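Local coordinates for 2,3-dihydroxybenzoate-AMP ligase (Mycobacterium smegmatis, PDB 5KEI), which is an AMP-binding enzyme of the ANL superfamily, built from a large N-terminal part and a smaller C-terminal domain, at residues E107-A111 and W186-R191; D81-G86 and A192-P198; R387-G393 and T542-K546; A469-E473 and A484-V488. All blocks are in the same frame, centred on the assembly; numbering follows the deposited sequence.

From the N terminus, contact 2 opens first, at 81-86 on helix 73-88. Contact 1 opens at 107-111 and closes at 186-191, inside the loop that contact 2 closes at 192-198. The two touch, with centres about 10 Å apart, and tie helices 73-88, 107-117 and 186-190 together at one end of the large N-terminal part. Contact 3 opens at 387-393 and joins strand 385-389 to a loop of the C-terminal domain. Contact 4 joins 469-473 to 484-488 within the C-terminal domain and is nested in the long loop that contact 3 closes at 542-546. Their centres are about 17 Å apart. This second pair lies on the opposite side of the chain's centre from the first.

Contact 1: E107-A111 and W186-R191; sequences EFAVA and WAEVTR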
loop_
_atom_site.group_PDB
_atom_site.type_symbol
_atom_site.label_atom_id
_atom_site.label_comp_id
_atom_site.label_asym_id
_atom_site.label_seq_id
_atom_site.Cartn_x
_atom_site.Cartn_y
_atom_site.Cartn_z
ATOM N N GLU A 107 -6.147 4.037 19.601
ATOM C CA GLU A 107 -7.299 3.219 19.253
ATOM C C GLU A 107 -7.140 2.519 17.890
ATOM O O GLU A 107 -7.816 1.520 17.611
ATOM C CB GLU A 107 -8.566 4.080 19.273
ATOM C CG GLU A 107 -9.855 3.301 19.425
ATOM C CD GLU A 107 -9.917 2.474 20.707
ATOM O OE1 GLU A 107 -9.263 2.847 21.710
ATOM O OE2 GLU A 107 -10.622 1.442 20.709
ATOM N N PHE A 108 -6.244 3.036 17.049
ATOM C CA PHE A 108 -5.988 2.415 15.749
ATOM C C PHE A 108 -5.462 0.993 15.966
ATOM O O PHE A 108 -5.852 0.058 15.253
ATOM C CB PHE A 108 -5.002 3.267 14.910
ATOM C CG PHE A 108 -4.524 2.588 13.645
ATOM C CD1 PHE A 108 -5.230 2.713 12.460
ATOM C CD2 PHE A 108 -3.374 1.817 13.649
ATOM C CE1 PHE A 108 -4.795 2.085 11.311
ATOM C CE2 PHE A 108 -2.935 1.181 12.498
ATOM C CZ PHE A 108 -3.639 1.320 11.327
ATOM N N ALA A 109 -4.586 0.843 16.960
ATOM C CA ALA A 109 -4.052 -0.463 17.343
ATOM C C ALA A 109 -5.133 -1.365 17.936
ATOM O O ALA A 109 -5.123 -2.568 17.702
ATOM C CB ALA A 109 -2.865 -0.311 18.353
ATOM N N VAL A 110 -6.050 -0.788 18.715
ATOM C CA VAL A 110 -7.150 -1.556 19.307
ATOM C C VAL A 110 -8.045 -2.125 18.210
ATOM O O VAL A 110 -8.409 -3.298 18.253
ATOM C CB VAL A 110 -7.998 -0.703 20.265
ATOM C CG1 VAL A 110 -9.072 -1.551 20.928
ATOM C CG2 VAL A 110 -7.107 -0.016 21.293
ATOM N N ALA A 111 -8.360 -1.300 17.210
ATOM C CA ALA A 111 -9.138 -1.742 16.057
ATOM C C ALA A 111 -8.420 -2.798 15.193
ATOM O O ALA A 111 -9.034 -3.784 14.779
ATOM C CB ALA A 111 -9.512 -0.552 15.202
ATOM N N TRP A 186 -18.391 2.624 18.528
ATOM C CA TRP A 186 -17.203 1.780 18.597
ATOM C C TRP A 186 -16.853 1.483 20.052
ATOM O O TRP A 186 -16.495 0.359 20.396
ATOM C CB TRP A 186 -16.020 2.438 17.884
ATOM C CG TRP A 186 -14.708 1.743 18.140
ATOM C CD1 TRP A 186 -13.750 2.102 19.049
ATOM C CD2 TRP A 186 -14.215 0.562 17.486
ATOM N NE1 TRP A 186 -12.692 1.223 18.992
ATOM C CE2 TRP A 186 -12.954 0.272 18.041
ATOM C CE3 TRP A 186 -14.721 -0.275 16.489
ATOM C CZ2 TRP A 186 -12.197 -0.814 17.630
ATOM C CZ3 TRP A 186 -13.972 -1.345 16.085
ATOM C CH2 TRP A 186 -12.720 -1.610 16.651
ATOM N N ALA A 187 -16.989 2.498 20.902
ATOM C CA ALA A 187 -16.733 2.360 22.330
ATOM C C ALA A 187 -17.663 1.330 22.947
ATOM O O ALA A 187 -17.215 0.441 23.669
ATOM C CB ALA A 187 -16.890 3.707 23.037
ATOM N N GLU A 188 -18.956 1.450 22.654
ATOM C CA GLU A 188 -19.948 0.519 23.182
ATOM C C GLU A 188 -19.611 -0.903 22.772
ATOM O O GLU A 188 -19.538 -1.793 23.612
ATOM C CB GLU A 188 -21.359 0.874 22.701
ATOM C CG GLU A 188 -22.068 1.955 23.504
ATOM C CD GLU A 188 -23.481 2.232 22.986
ATOM O OE1 GLU A 188 -24.042 1.365 22.272
ATOM O OE2 GLU A 188 -24.025 3.322 23.289
ATOM N N VAL A 189 -19.394 -1.104 21.477
ATOM C CA VAL A 189 -19.245 -2.452 20.946
ATOM C C VAL A 189 -17.955 -3.133 21.430
ATOM O O VAL A 189 -17.962 -4.323 21.740
ATOM C CB VAL A 189 -19.278 -2.452 19.402
ATOM C CG1 VAL A 189 -19.166 -3.873 18.865
ATOM C CG2 VAL A 189 -20.556 -1.797 18.901
ATOM N N THR A 190 -16.859 -2.388 21.516
ATOM C CA THR A 190 -15.571 -3.003 21.833
ATOM C C THR A 190 -15.260 -3.025 23.334
ATOM O O THR A 190 -14.643 -3.967 23.843
ATOM C CB THR A 190 -14.436 -2.291 21.090
ATOM O OG1 THR A 190 -14.410 -0.912 21.465
ATOM C CG2 THR A 190 -14.666 -2.382 19.602
ATOM N N ARG A 191 -15.687 -1.992 24.048
ATOM C CA ARG A 191 -15.490 -1.965 25.494
ATOM C C ARG A 191 -16.737 -2.493 26.173
ATOM O O ARG A 191 -17.840 -2.349 25.639
ATOM C CB ARG A 191 -15.187 -0.550 25.993
ATOM C CG ARG A 191 -14.098 0.191 25.222
ATOM C CD ARG A 191 -12.739 -0.489 25.322
ATOM N NE ARG A 191 -11.672 0.505 25.279
ATOM C CZ ARG A 191 -11.093 0.947 24.163
ATOM N NH1 ARG A 191 -11.477 0.468 22.984
ATOM N NH2 ARG A 191 -10.127 1.868 24.229
#
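Glu107 of helix 107-117 reaches over to Trp186 and Arg191, at the two ends of the segment that holds the short helix 186-190. Glu107 CB already points toward them. Glu107 CG lies anti to the backbone N (chi1 -159°) and passes 3.5 Å from Trp186 NE1. The chain then bends at chi2 and presents the carboxylate to both partners. Glu107 OE1 takes a bond from Arg191 NH2 at 2.8 Å. Glu107 OE2 takes one from Arg191 NH1 at 2.6 Å. The guanidinium thus grips end-on, nearly coplanar with the carboxylate. Both strands that lead into these helices, 97-101 and 184-185, belong to the same seven-stranded mixed sheet, and the contact joins the helices that follow them. Glu107 OE2 has a second donor on its anti side: Trp186 NE1 lies 2.7 Å away, and the bond is almost straight at 171°. OE2 lies in the indole plane, while the carboxylate stands 75° to the ring. Further along the ring, Trp186 CZ2 meets Ala111 CB at 3.6 Å. Thr190 CG2 sits over the centre of one ring face, 3.3 Å above the plane. Val110 CG1 lies 3.8 Å from Arg191 NH1, the two side chains roughly perpendicular.

Contact 2: D81-G86 and A192-P198; sequences DRAAAG and AAPGPVP
Ala85 and its helix neighbours are covered on one side by the loop 192-198, which has no regular structure. In the N-terminal part of this ANL enzyme, the loop leads from helix 186-190 to strand 207-212 of the seven-stranded mixed sheet. The contact packs this connection onto the second half of helix 73-88, at the surface. No hydrogen bond crosses it.

Ala192 comes first. Ala192 N lies 3.0 Å from Arg82 NH2, near the plane of the guanidinium, but both are donors and do not bond. The Arg82 chain bends at chi3 on its way there. Ala193 CB lies 4.2 Å from Gly86 CA. The side chain of Pro194 points away.

Gly195 is nearly fully extended and passes straight over the helix. Gly195 CA is 3.6 Å from Ala85 CB, a close approach made possible by the absence of a side chain on the glycine. Pro196 touches the same methyl only loosely, through its ring.

Val197 adds both backbone and side chain. Val197 N is 3.8 Å from Ala85 CB. With CG1 anti to the backbone N (chi1 175°), Val197 CG2 is left to press on Asp81, 3.3 Å from Asp81 O. Val197 CG1 lies 3.9 Å from Asp81 OD1, whose strongest polar partner is Arg52, in a salt bridge. Pro198 ends the path against Ala84: Pro198 CD sits 3.8 Å from Ala84 O and 4.0 Å from Ala84 CB.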
loop_
_atom_site.group_PDB
_atom_site.type_symbol
_atom_site.label_atom_id
_atom_site.label_comp_id
_atom_site.label_asym_id
_atom_site.label_seq_id
_atom_site.Cartn_x
_atom_site.Cartn_y
_atom_site.Cartn_z
ATOM N N ASP A 81 -8.635 -8.281 22.572
ATOM C CA ASP A 81 -9.463 -9.453 22.876
ATOM C C ASP A 81 -10.909 -9.025 23.063
ATOM O O ASP A 81 -11.826 -9.599 22.464
ATOM C CB ASP A 81 -8.972 -10.190 24.141
ATOM C CG ASP A 81 -7.831 -11.174 23.862
ATOM O OD1 ASP A 81 -7.627 -11.562 22.692
ATOM O OD2 ASP A 81 -7.131 -11.568 24.823
ATOM N N ARG A 82 -11.110 -8.001 23.887
ATOM C CA ARG A 82 -12.454 -7.505 24.168
ATOM C C ARG A 82 -13.099 -6.913 22.929
ATOM O O ARG A 82 -14.304 -7.080 22.703
ATOM C CB ARG A 82 -12.423 -6.471 25.290
ATOM C CG ARG A 82 -12.457 -7.101 26.672
ATOM C CD ARG A 82 -12.167 -6.066 27.733
ATOM N NE ARG A 82 -13.057 -4.914 27.611
ATOM C CZ ARG A 82 -12.844 -3.744 28.203
ATOM N NH1 ARG A 82 -11.759 -3.562 28.951
ATOM N NH2 ARG A 82 -13.711 -2.754 28.042
ATOM N N ALA A 83 -12.296 -6.237 22.118
ATOM C CA ALA A 83 -12.811 -5.620 20.913
ATOM C C ALA A 83 -13.246 -6.718 19.957
ATOM O O ALA A 83 -14.235 -6.577 19.247
ATOM C CB ALA A 83 -11.761 -4.707 20.275
ATOM N N ALA A 84 -12.505 -7.825 19.970
ATOM C CA ALA A 84 -12.760 -8.953 19.073
ATOM C C ALA A 84 -14.069 -9.691 19.401
ATOM O O ALA A 84 -14.828 -10.068 18.498
ATOM C CB ALA A 84 -11.581 -9.924 19.110
ATOM N N ALA A 85 -14.315 -9.909 20.691
ATOM C CA ALA A 85 -15.566 -10.505 21.148
ATOM C C ALA A 85 -16.739 -9.613 20.748
ATOM O O ALA A 85 -17.740 -10.098 20.235
ATOM C CB ALA A 85 -15.539 -10.718 22.647
ATOM N N GLY A 86 -16.600 -8.306 20.971
ATOM C CA GLY A 86 -17.623 -7.349 20.575
ATOM C C GLY A 86 -17.950 -7.437 19.090
ATOM O O GLY A 86 -19.131 -7.448 18.692
ATOM N N ALA A 192 -16.568 -3.109 27.336
ATOM C CA ALA A 192 -17.702 -3.542 28.150
ATOM C C ALA A 192 -18.709 -4.383 27.362
ATOM O O ALA A 192 -19.893 -4.431 27.695
ATOM C CB ALA A 192 -18.403 -2.324 28.769
ATOM N N ALA A 193 -18.239 -5.018 26.295
ATOM C CA ALA A 193 -19.059 -5.982 25.588
ATOM C C ALA A 193 -18.442 -7.335 25.836
ATOM O O ALA A 193 -17.433 -7.689 25.223
ATOM C CB ALA A 193 -19.139 -5.676 24.111
ATOM N N PRO A 194 -19.038 -8.087 26.767
ATOM C CA PRO A 194 -18.544 -9.416 27.115
ATOM C C PRO A 194 -18.621 -10.345 25.911
ATOM O O PRO A 194 -19.288 -10.052 24.908
ATOM C CB PRO A 194 -19.490 -9.862 28.234
ATOM C CG PRO A 194 -20.747 -9.098 27.980
ATOM C CD PRO A 194 -20.303 -7.769 27.450
ATOM N N GLY A 195 -17.928 -11.467 26.022
ATOM C CA GLY A 195 -17.795 -12.395 24.924
ATOM C C GLY A 195 -16.685 -13.318 25.347
ATOM O O GLY A 195 -16.121 -13.146 26.432
ATOM N N PRO A 196 -16.377 -14.312 24.509
ATOM C CA PRO A 196 -15.364 -15.311 24.846
ATOM C C PRO A 196 -14.075 -15.134 24.055
ATOM O O PRO A 196 -13.149 -15.926 24.243
ATOM C CB PRO A 196 -16.050 -16.619 24.459
ATOM C CG PRO A 196 -16.858 -16.225 23.223
ATOM C CD PRO A 196 -17.207 -14.742 23.367
ATOM N N VAL A 197 -14.033 -14.109 23.203
ATOM C CA VAL A 197 -13.012 -13.967 22.158
ATOM C C VAL A 197 -13.114 -15.139 21.192
ATOM O O VAL A 197 -12.901 -16.293 21.562
ATOM C CB VAL A 197 -11.588 -13.872 22.724
ATOM C CG1 VAL A 197 -10.560 -13.855 21.584
ATOM C CG2 VAL A 197 -11.469 -12.642 23.619
ATOM N N PRO A 198 -13.454 -14.840 19.939
ATOM C CA PRO A 198 -13.812 -15.930 19.030
ATOM C C PRO A 198 -12.623 -16.831 18.736
ATOM O O PRO A 198 -11.474 -16.383 18.754
ATOM C CB PRO A 198 -14.291 -15.194 17.774
ATOM C CG PRO A 198 -13.594 -13.876 17.818
ATOM C CD PRO A 198 -13.411 -13.528 19.267
#

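Contact 3: R387-G393 and T542-K546; sequences RIVDEVG and TAVGK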
loop_
_atom_site.group_PDB
_atom_site.type_symbol
_atom_site.label_atom_id
_atom_site.label_comp_id
_atom_site.label_asym_id
_atom_site.label_seq_id
_atom_site.Cartn_x
_atom_site.Cartn_y
_atom_site.Cartn_z
ATOM N N ARG A 387 14.103 -7.281 -11.451
ATOM C CA ARG A 387 14.487 -7.144 -12.838
ATOM C C ARG A 387 14.343 -5.679 -13.248
ATOM O O ARG A 387 13.361 -5.025 -12.917
ATOM C CB ARG A 387 13.635 -8.051 -13.726
ATOM C CG ARG A 387 13.832 -9.534 -13.464
ATOM C CD ARG A 387 12.724 -10.361 -14.116
ATOM N NE ARG A 387 12.718 -10.225 -15.573
ATOM C CZ ARG A 387 11.777 -10.725 -16.367
ATOM N NH1 ARG A 387 10.755 -11.396 -15.843
ATOM N NH2 ARG A 387 11.854 -10.545 -17.682
ATOM N N ILE A 388 15.353 -5.159 -13.929
ATOM C CA ILE A 388 15.279 -3.840 -14.515
ATOM C C ILE A 388 15.270 -4.035 -16.032
ATOM O O ILE A 388 16.266 -4.479 -16.619
ATOM C CB ILE A 388 16.448 -2.952 -14.059
ATOM C CG1 ILE A 388 16.499 -2.905 -12.525
ATOM C CG2 ILE A 388 16.299 -1.557 -14.630
ATOM C CD1 ILE A 388 17.524 -1.943 -11.954
ATOM N N VAL A 389 14.133 -3.746 -16.665
ATOM C CA VAL A 389 13.949 -4.120 -18.071
ATOM C C VAL A 389 13.712 -2.931 -18.999
ATOM O O VAL A 389 13.354 -1.841 -18.559
ATOM C CB VAL A 389 12.765 -5.128 -18.251
ATOM C CG1 VAL A 389 12.943 -6.329 -17.342
ATOM C CG2 VAL A 389 11.427 -4.455 -18.000
ATOM N N ASP A 390 13.916 -3.151 -20.293
ATOM C CA ASP A 390 13.636 -2.123 -21.290
ATOM C C ASP A 390 12.223 -2.248 -21.836
ATOM O O ASP A 390 11.429 -3.064 -21.369
ATOM C CB ASP A 390 14.651 -2.179 -22.434
ATOM C CG ASP A 390 14.709 -3.536 -23.110
ATOM O OD1 ASP A 390 13.646 -4.093 -23.458
ATOM O OD2 ASP A 390 15.836 -4.058 -23.281
ATOM N N GLU A 391 11.928 -1.432 -22.840
ATOM C CA GLU A 391 10.580 -1.296 -23.381
ATOM C C GLU A 391 10.191 -2.506 -24.214
ATOM O O GLU A 391 9.009 -2.772 -24.440
ATOM C CB GLU A 391 10.464 -0.007 -24.206
ATOM C CG GLU A 391 11.717 0.376 -25.008
ATOM C CD GLU A 391 12.864 0.958 -24.160
ATOM O OE1 GLU A 391 12.583 1.797 -23.270
ATOM O OE2 GLU A 391 14.046 0.595 -24.402
ATOM N N VAL A 392 11.193 -3.258 -24.645
ATOM C CA VAL A 392 10.939 -4.540 -25.287
ATOM C C VAL A 392 10.627 -5.616 -24.244
ATOM O O VAL A 392 9.822 -6.507 -24.488
ATOM C CB VAL A 392 12.141 -4.997 -26.139
ATOM C CG1 VAL A 392 11.731 -6.136 -27.044
ATOM C CG2 VAL A 392 12.696 -3.839 -26.956
ATOM N N GLY A 393 11.275 -5.533 -23.084
ATOM C CA GLY A 393 11.082 -6.504 -22.023
ATOM C C GLY A 393 12.358 -7.236 -21.639
ATOM O O GLY A 393 12.315 -8.263 -20.962
ATOM N N THR A 542 4.492 -8.031 -24.772
ATOM C CA THR A 542 5.911 -8.389 -24.757
ATOM C C THR A 542 6.165 -9.533 -23.766
ATOM O O THR A 542 5.259 -9.941 -23.028
ATOM C CB THR A 542 6.804 -7.183 -24.391
ATOM O OG1 THR A 542 6.532 -6.752 -23.051
ATOM C CG2 THR A 542 6.557 -6.030 -25.348
ATOM N N ALA A 543 7.397 -10.042 -23.739
ATOM C CA ALA A 543 7.763 -11.160 -22.855
ATOM C C ALA A 543 7.922 -10.723 -21.395
ATOM O O ALA A 543 8.811 -11.195 -20.682
ATOM C CB ALA A 543 9.040 -11.817 -23.347
ATOM N N VAL A 544 7.040 -9.823 -20.972
ATOM C CA VAL A 544 7.084 -9.178 -19.668
ATOM C C VAL A 544 5.632 -8.806 -19.357
ATOM O O VAL A 544 5.275 -8.485 -18.230
ATOM C CB VAL A 544 8.064 -7.955 -19.673
ATOM C CG1 VAL A 544 7.620 -6.837 -18.764
ATOM C CG2 VAL A 544 9.467 -8.406 -19.298
ATOM N N GLY A 545 4.782 -8.910 -20.373
ATOM C CA GLY A 545 3.346 -8.816 -20.170
ATOM C C GLY A 545 2.776 -7.462 -20.524
ATOM O O GLY A 545 1.558 -7.284 -20.611
ATOM N N LYS A 546 3.671 -6.501 -20.722
ATOM C CA LYS A 546 3.287 -5.163 -21.135
ATOM C C LYS A 546 2.750 -5.220 -22.574
ATOM O O LYS A 546 3.280 -5.945 -23.422
ATOM C CB LYS A 546 4.485 -4.216 -20.997
ATOM C CG LYS A 546 4.453 -3.002 -21.879
ATOM C CD LYS A 546 5.805 -2.294 -21.871
ATOM C CE LYS A 546 6.099 -1.645 -23.225
ATOM N NZ LYS A 546 7.351 -0.834 -23.208
#
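Lys546 lays its side chain alongside the turn at Glu391 and bonds to the backbone there. CG is anti to the backbone N (chi1 155°) and the chain is mostly extended, with a bend at chi3. This brings Lys546 NZ to 2.8 Å from Glu391 O. The donor lies in the carbonyl plane, on a lone pair, with a C=O...N angle of 110°. The turn is held by an Asx motif, in which Asp390 OD1 accepts from Gly393 N.

Thr542 CB lies 3.1 Å from Val392 O. A chi1 of 64° sets Thr542 CG2 beside its backbone N and 3.4 Å from the same Val392 O. Val544 CG2 comes within 3.3 Å of Gly393 O. Val544 CG2 also lies 3.6 Å from Arg387 NH2, and the side chains run antiparallel where they pass. Arg387 also makes a cation-pi contact with Phe431.

The contact joins edge strand 385-389 to a C-terminal loop in which Gly545 and Lys546 probably belong to the ANL A10 motif. Glu391 OE1 stays 5.9 Å from Lys546 NZ, so across the two segments the lysine is held by a backbone carbonyl, not a carboxylate. The bond probably depends on the turn presenting that carbonyl.

Contact 4: A469-E473 and A484-V488; sequences ALDLE and AAAAV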
loop_
_atom_site.group_PDB
_atom_site.type_symbol
_atom_site.label_atom_id
_atom_site.label_comp_id
_atom_site.label_asym_id
_atom_site.label_seq_id
_atom_site.Cartn_x
_atom_site.Cartn_y
_atom_site.Cartn_z
ATOM N N ALA A 469 -1.048 7.953 -22.598
ATOM C CA ALA A 469 -1.757 6.728 -22.961
ATOM C C ALA A 469 -2.149 5.935 -21.710
ATOM O O ALA A 469 -3.254 5.412 -21.609
ATOM C CB ALA A 469 -0.902 5.871 -23.882
ATOM N N LEU A 470 -1.219 5.864 -20.764
ATOM C CA LEU A 470 -1.419 5.166 -19.500
ATOM C C LEU A 470 -2.640 5.647 -18.724
ATOM O O LEU A 470 -3.444 4.833 -18.291
ATOM C CB LEU A 470 -0.174 5.305 -18.621
ATOM C CG LEU A 470 1.084 4.718 -19.256
ATOM C CD1 LEU A 470 2.239 4.837 -18.284
ATOM C CD2 LEU A 470 0.848 3.261 -19.696
ATOM N N ASP A 471 -2.794 6.951 -18.529
ATOM C CA ASP A 471 -3.961 7.377 -17.778
ATOM C C ASP A 471 -5.232 7.359 -18.648
ATOM O O ASP A 471 -6.329 7.122 -18.136
ATOM C CB ASP A 471 -3.745 8.755 -17.147
ATOM C CG ASP A 471 -4.951 9.206 -16.304
ATOM O OD1 ASP A 471 -5.359 8.468 -15.360
ATOM O OD2 ASP A 471 -5.490 10.302 -16.582
ATOM N N LEU A 472 -5.096 7.574 -19.954
ATOM C CA LEU A 472 -6.245 7.393 -20.830
ATOM C C LEU A 472 -6.764 5.956 -20.726
ATOM O O LEU A 472 -7.971 5.735 -20.652
ATOM C CB LEU A 472 -5.894 7.728 -22.282
ATOM C CG LEU A 472 -7.026 7.459 -23.280
ATOM C CD1 LEU A 472 -8.340 8.092 -22.831
ATOM C CD2 LEU A 472 -6.655 7.953 -24.668
ATOM N N GLU A 473 -5.836 4.998 -20.724
ATOM C CA GLU A 473 -6.151 3.577 -20.618
ATOM C C GLU A 473 -6.799 3.243 -19.286
ATOM O O GLU A 473 -7.711 2.432 -19.225
ATOM C CB GLU A 473 -4.894 2.727 -20.790
ATOM C CG GLU A 473 -4.492 2.511 -22.223
ATOM C CD GLU A 473 -3.032 2.117 -22.375
ATOM O OE1 GLU A 473 -2.418 1.630 -21.389
ATOM O OE2 GLU A 473 -2.502 2.299 -23.496
ATOM N N ALA A 484 -9.730 -5.120 -21.357
ATOM C CA ALA A 484 -8.370 -4.593 -21.534
ATOM C C ALA A 484 -8.408 -3.411 -22.514
ATOM O O ALA A 484 -9.314 -3.327 -23.340
ATOM C CB ALA A 484 -7.433 -5.679 -22.043
ATOM N N ALA A 485 -7.445 -2.497 -22.425
ATOM C CA ALA A 485 -7.418 -1.335 -23.321
ATOM C C ALA A 485 -5.996 -0.938 -23.677
ATOM O O ALA A 485 -5.092 -1.066 -22.858
ATOM C CB ALA A 485 -8.142 -0.153 -22.695
ATOM N N ALA A 486 -5.800 -0.455 -24.900
ATOM C CA ALA A 486 -4.509 0.097 -25.313
ATOM C C ALA A 486 -4.681 1.375 -26.152
ATOM O O ALA A 486 -5.291 1.354 -27.216
ATOM C CB ALA A 486 -3.711 -0.941 -26.085
ATOM N N ALA A 487 -4.164 2.491 -25.646
ATOM C CA ALA A 487 -4.176 3.746 -26.387
ATOM C C ALA A 487 -2.897 3.800 -27.198
ATOM O O ALA A 487 -1.793 3.745 -26.655
ATOM C CB ALA A 487 -4.292 4.956 -25.451
ATOM N N VAL A 488 -3.048 3.867 -28.510
ATOM C CA VAL A 488 -1.913 3.758 -29.402
ATOM C C VAL A 488 -1.818 5.017 -30.281
ATOM O O VAL A 488 -2.833 5.663 -30.583
ATOM C CB VAL A 488 -2.032 2.478 -30.262
ATOM C CG1 VAL A 488 -0.762 2.216 -30.983
ATOM C CG2 VAL A 488 -2.361 1.274 -29.372
#
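Ala487 and Glu473 bury the most surface here, and one hydrogen bond joins them. They belong to helix 469-477 and strand 482-492, which runs along the edge of the three-stranded sheet of the C-terminal domain. The axes of the two segments pass 7.5 Å apart, and their directions differ by 144°. This is helix-on-sheet packing.

Ala487 turns its methyl to the helix. Ala487 CB sits between Ala469 CB, at 3.8 Å, and Leu472 CD2, at 3.9 Å. Ala469 CB also lies 3.6 Å from Ala487 O. Ala469 and Ala487 probably help the helix lie close to the strand.

Glu473 reaches across from the helix to the strand. Its CG is anti to the carbonyl carbon (chi1 -81°) and the chain is extended beyond that. Glu473 CG passes 3.7 Å from Ala485 O, and the Ala485 methyl also faces the helix. The carboxylate reaches the next stretch of backbone: Ala487 N donates to Glu473 OE2 at 2.7 Å. The oxygen is met on its anti side, somewhat out of plane.

Two cations from elsewhere also meet the carboxylate. Lys549 forms a salt bridge with Glu473 OE2 and also bonds to Ala487 O, while Arg424 pairs with Glu473 OE1. With a backbone N-H and two positive groups around it, this buried carboxylate is probably kept ionised, and it links the helix to the strand and to Lys549 of helix 549-553.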